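Local coordinates for phage-like element PBSX protein XepA (Bacillus subtilis, PDB 6IA5), which is of unknown function, forms a pentamer, and does not seem to be involved in lysis of the host cell, at residues V39-T44 with L135-G140; G58-G63 with S115-R120. One frame throughout, in Å; residues are numbered along the deposited sequence.

Overall arrangement
Both contacts lie in the N-terminal half of the chain, in a domain built from two four-stranded antiparallel sheets. From the N terminus, strand 41-44 comes first and pairs with strand 133-140 in interaction 1. This closes the long outer loop. Strand 53-60 follows and pairs with strand 118-125 in interaction 2, whose loop is nested inside the first. Each contact joins the first and last strands of its sheet in chain order, 41-44 and 53-60 being outermost within the chain. The two sheets pack on each other, with Q137 and V139 of interaction 1 against Y119 of interaction 2. The contact centres are about 15 Å apart.

Interaction 1 of 2, residues V39-T44 with L135-G140; sequences VAEILT and LYQSVG
I42 lies over one face of the Y136 ring, its CB 4.0 Å from the ring centroid in a CH-pi contact. The two residues form a non-hydrogen-bonded pair of an antiparallel ladder, in which strand 41-44, the outermost of its sheet within this chain, lies beside strand 133-140. I42 CG1 is anti to the backbone N (chi1 -176°), which runs the chain along the ring until CD1 is 3.9 Å from Y136 OH. A40 CB meets the same ring at its edge. G63 of a neighbouring subunit also packs on A40 and Y136.

L43 turns toward the opposite strand and rests on Q137. Its CG and both methyls gather near Q137 CB, with L43 CD2 3.8 Å from that atom. L43 also touches Y54 and F121, so this side faces the second sheet of the domain.

E41 and Q137 form a hydrogen-bonded pair, each N donating to the other's O. L43 N donates to L135 O at 2.7 Å, which carries the ladder one step further. Beyond the backbone, water 2 lies between E41 OE1 and Q137 OE1, within hydrogen-bonding distance of both. The amide nitrogen of Q137 is taken by Q56 OE1. At the loop end, water 1 joins V39 O to V139 N. V39 O also accepts from S138 OG at 2.7 Å, the hydroxyl standing 40° out of the carbonyl plane.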
loop_
_atom_site.group_PDB
_atom_site.type_symbol
_atom_site.label_atom_id
_atom_site.label_comp_id
_atom_site.label_asym_id
_atom_site.label_seq_id
_atom_site.Cartn_x
_atom_site.Cartn_y
_atom_site.Cartn_z
ATOM N N VAL E 39 -6.704 11.328 28.479
ATOM C CA VAL E 39 -6.881 11.613 29.901
ATOM C C VAL E 39 -6.073 10.575 30.690
ATOM O O VAL E 39 -5.937 9.438 30.237
ATOM C CB VAL E 39 -8.380 11.609 30.293
ATOM C CG1 VAL E 39 -8.570 11.938 31.773
ATOM C CG2 VAL E 39 -9.153 12.639 29.454
ATOM N N ALA E 40 -5.531 10.955 31.860
ATOM C CA ALA E 40 -4.888 9.972 32.722
ATOM C C ALA E 40 -5.399 10.102 34.157
ATOM O O ALA E 40 -5.835 11.170 34.580
ATOM C CB ALA E 40 -3.384 10.109 32.644
ATOM N N GLU E 41 -5.347 8.987 34.895
ATOM C CA GLU E 41 -5.574 8.954 36.332
ATOM C C GLU E 41 -4.216 8.693 37.008
ATOM O O GLU E 41 -3.457 7.828 36.560
ATOM C CB GLU E 41 -6.548 7.822 36.657
ATOM C CG GLU E 41 -6.722 7.591 38.157
ATOM C CD GLU E 41 -7.631 6.440 38.587
ATOM O OE1 GLU E 41 -7.691 5.397 37.900
ATOM O OE2 GLU E 41 -8.289 6.584 39.602
ATOM N N ILE E 42 -3.900 9.443 38.078
ATOM C CA ILE E 42 -2.750 9.060 38.890
ATOM C C ILE E 42 -3.166 7.901 39.801
ATOM O O ILE E 42 -4.126 8.018 40.548
ATOM C CB ILE E 42 -2.100 10.254 39.629
ATOM C CG1 ILE E 42 -0.842 9.813 40.387
ATOM C CG2 ILE E 42 -3.094 10.978 40.543
ATOM C CD1 ILE E 42 0.005 10.969 40.928
ATOM N N LEU E 43 -2.482 6.756 39.679
ATOM C CA LEU E 43 -2.857 5.578 40.442
ATOM C C LEU E 43 -2.288 5.645 41.860
ATOM O O LEU E 43 -2.936 5.187 42.799
ATOM C CB LEU E 43 -2.318 4.320 39.756
ATOM C CG LEU E 43 -2.892 3.973 38.387
ATOM C CD1 LEU E 43 -2.532 2.548 38.043
ATOM C CD2 LEU E 43 -4.411 4.146 38.351
ATOM N N THR E 44 -1.053 6.156 41.989
ATOM C CA THR E 44 -0.373 6.229 43.273
ATOM C C THR E 44 0.761 7.239 43.162
ATOM O O THR E 44 1.340 7.412 42.083
ATOM C CB THR E 44 0.167 4.843 43.690
ATOM O OG1 THR E 44 0.785 4.967 44.975
ATOM C CG2 THR E 44 1.184 4.266 42.724
ATOM N N LEU E 135 2.642 7.125 39.195
ATOM C CA LEU E 135 2.215 6.147 38.210
ATOM C C LEU E 135 0.879 6.596 37.631
ATOM O O LEU E 135 -0.073 6.782 38.381
ATOM C CB LEU E 135 2.098 4.792 38.916
ATOM C CG LEU E 135 1.687 3.614 38.030
ATOM C CD1 LEU E 135 2.631 3.434 36.845
ATOM C CD2 LEU E 135 1.639 2.336 38.870
ATOM N N TYR E 136 0.827 6.794 36.301
ATOM C CA TYR E 136 -0.357 7.286 35.595
ATOM C C TYR E 136 -0.905 6.213 34.663
ATOM O O TYR E 136 -0.138 5.453 34.059
ATOM C CB TYR E 136 -0.024 8.535 34.757
ATOM C CG TYR E 136 0.031 9.808 35.569
ATOM C CD1 TYR E 136 1.156 10.139 36.321
ATOM C CD2 TYR E 136 -1.064 10.651 35.639
ATOM C CE1 TYR E 136 1.205 11.305 37.077
ATOM C CE2 TYR E 136 -1.038 11.826 36.386
ATOM C CZ TYR E 136 0.092 12.135 37.121
ATOM O OH TYR E 136 0.105 13.287 37.844
ATOM N N GLN E 137 -2.235 6.217 34.511
ATOM C CA GLN E 137 -2.919 5.233 33.688
ATOM C C GLN E 137 -3.935 5.927 32.778
ATOM O O GLN E 137 -4.774 6.683 33.266
ATOM C CB GLN E 137 -3.629 4.230 34.589
ATOM C CG GLN E 137 -4.327 3.105 33.821
ATOM C CD GLN E 137 -4.889 2.089 34.785
ATOM O OE1 GLN E 137 -5.947 2.309 35.401
ATOM N NE2 GLN E 137 -4.173 0.978 34.951
ATOM N N SER E 138 -3.837 5.652 31.463
ATOM C CA SER E 138 -4.833 6.085 30.487
ATOM C C SER E 138 -5.541 4.848 29.935
ATOM O O SER E 138 -4.923 3.793 29.794
ATOM C CB SER E 138 -4.219 6.882 29.355
ATOM O OG SER E 138 -3.669 8.109 29.823
ATOM N N VAL E 139 -6.833 5.005 29.637
ATOM C CA VAL E 139 -7.638 3.966 29.010
ATOM C C VAL E 139 -8.319 4.564 27.783
ATOM O O VAL E 139 -8.509 5.778 27.707
ATOM C CB VAL E 139 -8.677 3.379 29.984
ATOM C CG1 VAL E 139 -8.007 2.597 31.123
ATOM C CG2 VAL E 139 -9.626 4.446 30.521
ATOM N N GLY E 140 -8.674 3.704 26.821
ATOM C CA GLY E 140 -9.449 4.127 25.664
ATOM C C GLY E 140 -10.588 3.152 25.416
ATOM O O GLY E 140 -10.741 2.170 26.150
HETATM O O HOH W 1 -7.985 7.615 30.072
HETATM O O HOH W 2 -7.674 4.279 35.339
#

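Interaction 2 of 2, residues G58-G63 with S115-R120; sequences GQDRLG and SKRYYR. With ACT (acetate ion), chain B.
D60 and R117 form a two-pronged salt bridge at the end of an antiparallel strand pair. R117 comes side-on: NE donates to D60 OD1 at 3.0 Å and NH2 to D60 OD2 at 2.9 Å. The carboxylate lies near the guanidinium plane, yet the two planes are turned 45° apart. NE meets OD1 from above the carboxylate plane, while NH2 reaches OD2 on the syn side. L62 N reaches OD1 from the other face and closes an Asx turn. L62 CD1 lies over one face of the guanidinium, and Y118 OH is over the opposite face.

On the other side of the sheet, Q59 CB sits 3.3 Å above the Y119 ring in a CH-pi contact. R61 CG touches the edge of that ring. Y119 CG stands between its backbone N and carbonyl carbon (chi1 59°), and this folds the ring under Q59. Two waters bridge from Y119 OH, water 3 to Q59 OE1 and water 4 to D60 O. Q59 NE2 donates to L57 O.

Backbone bonds fix the register. Q59 and Y119 exchange a pair of hydrogen bonds, and R61 N donates to R117 O at 2.9 Å. The R61 chain bends about its CG-CD bond, and NH1 donates to K116 O at 3.1 Å. Its NE is held by I67 O.

Further out, R117 N donates to D88 OD1, and Y75 of a neighbouring subunit makes a cation-pi contact with the guanidinium. K116 NZ binds T94 OG1 and an acetate ion, probably from the crystallisation liquor. With L62 N and R117 NE both on OD1 and R117 NH2 on OD2, D60 is probably kept ionised, and its carboxylate ties the turn after strand 53-60 to R117 at a subunit interface.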
loop_
_atom_site.group_PDB
_atom_site.type_symbol
_atom_site.label_atom_id
_atom_site.label_comp_id
_atom_site.label_asym_id
_atom_site.label_seq_id
_atom_site.Cartn_x
_atom_site.Cartn_y
_atom_site.Cartn_z
ATOM N N GLY E 58 -7.900 -4.913 40.611
ATOM C CA GLY E 58 -8.403 -5.280 39.295
ATOM C C GLY E 58 -9.484 -4.310 38.824
ATOM O O GLY E 58 -10.379 -3.954 39.590
ATOM N N GLN E 59 -9.352 -3.847 37.578
ATOM C CA GLN E 59 -10.280 -2.903 36.968
ATOM C C GLN E 59 -11.141 -3.673 35.971
ATOM O O GLN E 59 -10.616 -4.294 35.056
ATOM C CB GLN E 59 -9.487 -1.823 36.225
ATOM C CG GLN E 59 -8.438 -1.113 37.074
ATOM C CD GLN E 59 -9.087 -0.180 38.061
ATOM O OE1 GLN E 59 -9.646 0.852 37.694
ATOM N NE2 GLN E 59 -8.999 -0.518 39.338
ATOM N N ASP E 60 -12.457 -3.645 36.166
ATOM C CA ASP E 60 -13.385 -4.329 35.282
ATOM C C ASP E 60 -13.528 -3.506 33.996
ATOM O O ASP E 60 -13.828 -2.309 34.071
ATOM C CB ASP E 60 -14.734 -4.498 35.981
ATOM C CG ASP E 60 -15.708 -5.446 35.290
ATOM O OD1 ASP E 60 -15.442 -5.899 34.154
ATOM O OD2 ASP E 60 -16.738 -5.744 35.914
ATOM N N ARG E 61 -13.300 -4.135 32.830
ATOM C CA ARG E 61 -13.449 -3.430 31.557
ATOM C C ARG E 61 -14.922 -3.203 31.217
ATOM O O ARG E 61 -15.238 -2.304 30.443
ATOM C CB ARG E 61 -12.895 -4.261 30.396
ATOM C CG ARG E 61 -11.379 -4.406 30.419
ATOM C CD ARG E 61 -10.957 -5.489 29.447
ATOM N NE ARG E 61 -11.325 -5.026 28.134
ATOM C CZ ARG E 61 -11.486 -5.781 27.065
ATOM N NH1 ARG E 61 -11.180 -7.063 27.098
ATOM N NH2 ARG E 61 -11.954 -5.232 25.960
ATOM N N LEU E 62 -15.814 -4.035 31.762
ATOM C CA LEU E 62 -17.222 -4.027 31.415
ATOM C C LEU E 62 -17.936 -2.949 32.221
ATOM O O LEU E 62 -17.837 -2.903 33.446
ATOM C CB LEU E 62 -17.829 -5.403 31.707
ATOM C CG LEU E 62 -17.169 -6.584 30.993
ATOM C CD1 LEU E 62 -17.960 -7.872 31.235
ATOM C CD2 LEU E 62 -17.041 -6.316 29.494
ATOM N N GLY E 63 -18.657 -2.082 31.517
ATOM C CA GLY E 63 -19.328 -0.962 32.147
ATOM C C GLY E 63 -19.949 -0.098 31.062
ATOM O O GLY E 63 -19.932 -0.489 29.893
ATOM N N SER E 115 -7.835 -8.142 26.441
ATOM C CA SER E 115 -8.720 -9.226 26.023
ATOM C C SER E 115 -9.482 -9.866 27.182
ATOM O O SER E 115 -10.630 -10.246 26.994
ATOM C CB SER E 115 -8.030 -10.248 25.166
ATOM O OG SER E 115 -6.712 -10.430 25.617
ATOM N N LYS E 116 -8.880 -9.951 28.377
ATOM C CA LYS E 116 -9.583 -10.555 29.497
ATOM C C LYS E 116 -10.456 -9.490 30.151
ATOM O O LYS E 116 -10.377 -8.319 29.794
ATOM C CB LYS E 116 -8.572 -11.141 30.486
ATOM C CG LYS E 116 -7.577 -12.091 29.846
ATOM C CD LYS E 116 -6.773 -12.876 30.836
ATOM C CE LYS E 116 -5.868 -13.852 30.104
ATOM N NZ LYS E 116 -4.980 -14.568 31.051
ATOM N N ARG E 117 -11.231 -9.891 31.161
ATOM C CA ARG E 117 -12.219 -9.002 31.740
ATOM C C ARG E 117 -11.591 -7.874 32.575
ATOM O O ARG E 117 -12.101 -6.756 32.572
ATOM C CB ARG E 117 -13.259 -9.809 32.512
ATOM C CG ARG E 117 -14.320 -8.923 33.143
ATOM C CD ARG E 117 -15.482 -9.745 33.648
ATOM N NE ARG E 117 -16.329 -8.804 34.354
ATOM C CZ ARG E 117 -17.486 -9.117 34.922
ATOM N NH1 ARG E 117 -17.916 -10.363 34.920
ATOM N NH2 ARG E 117 -18.205 -8.178 35.506
ATOM N N TYR E 118 -10.504 -8.164 33.301
ATOM C CA TYR E 118 -9.940 -7.245 34.282
ATOM C C TYR E 118 -8.503 -6.914 33.900
ATOM O O TYR E 118 -7.786 -7.784 33.397
ATOM C CB TYR E 118 -9.919 -7.886 35.680
ATOM C CG TYR E 118 -11.279 -8.302 36.178
ATOM C CD1 TYR E 118 -12.096 -7.402 36.846
ATOM C CD2 TYR E 118 -11.765 -9.582 35.946
ATOM C CE1 TYR E 118 -13.358 -7.767 37.291
ATOM C CE2 TYR E 118 -13.023 -9.963 36.379
ATOM C CZ TYR E 118 -13.811 -9.052 37.063
ATOM O OH TYR E 118 -15.051 -9.403 37.497
ATOM N N TYR E 119 -8.101 -5.663 34.162
ATOM C CA TYR E 119 -6.727 -5.228 33.947
ATOM C C TYR E 119 -6.210 -4.605 35.243
ATOM O O TYR E 119 -7.009 -4.175 36.081
ATOM C CB TYR E 119 -6.622 -4.254 32.758
ATOM C CG TYR E 119 -7.443 -2.994 32.880
ATOM C CD1 TYR E 119 -8.787 -2.978 32.517
ATOM C CD2 TYR E 119 -6.890 -1.814 33.372
ATOM C CE1 TYR E 119 -9.561 -1.834 32.645
ATOM C CE2 TYR E 119 -7.653 -0.655 33.485
ATOM C CZ TYR E 119 -8.990 -0.666 33.122
ATOM O OH TYR E 119 -9.743 0.464 33.275
ATOM N N ARG E 120 -4.871 -4.536 35.381
ATOM C CA ARG E 120 -4.273 -3.790 36.472
ATOM C C ARG E 120 -2.832 -3.459 36.113
ATOM O O ARG E 120 -2.233 -4.107 35.244
ATOM C CB ARG E 120 -4.267 -4.632 37.766
ATOM C CG ARG E 120 -3.179 -5.699 37.782
ATOM C CD ARG E 120 -3.167 -6.463 39.106
ATOM N NE ARG E 120 -2.123 -7.478 39.088
ATOM C CZ ARG E 120 -1.953 -8.394 40.044
ATOM N NH1 ARG E 120 -2.731 -8.384 41.108
ATOM N NH2 ARG E 120 -1.022 -9.327 39.921
HETATM C C ACT B . -6.979 -16.015 34.091
HETATM O O ACT B . -7.811 -15.840 35.020
HETATM O OXT ACT B . -7.172 -15.470 32.998
HETATM C CH3 ACT B . -5.734 -16.876 34.207
HETATM O O HOH W 3 -9.350 2.153 35.194
HETATM O O HOH W 4 -12.409 -0.042 34.310
#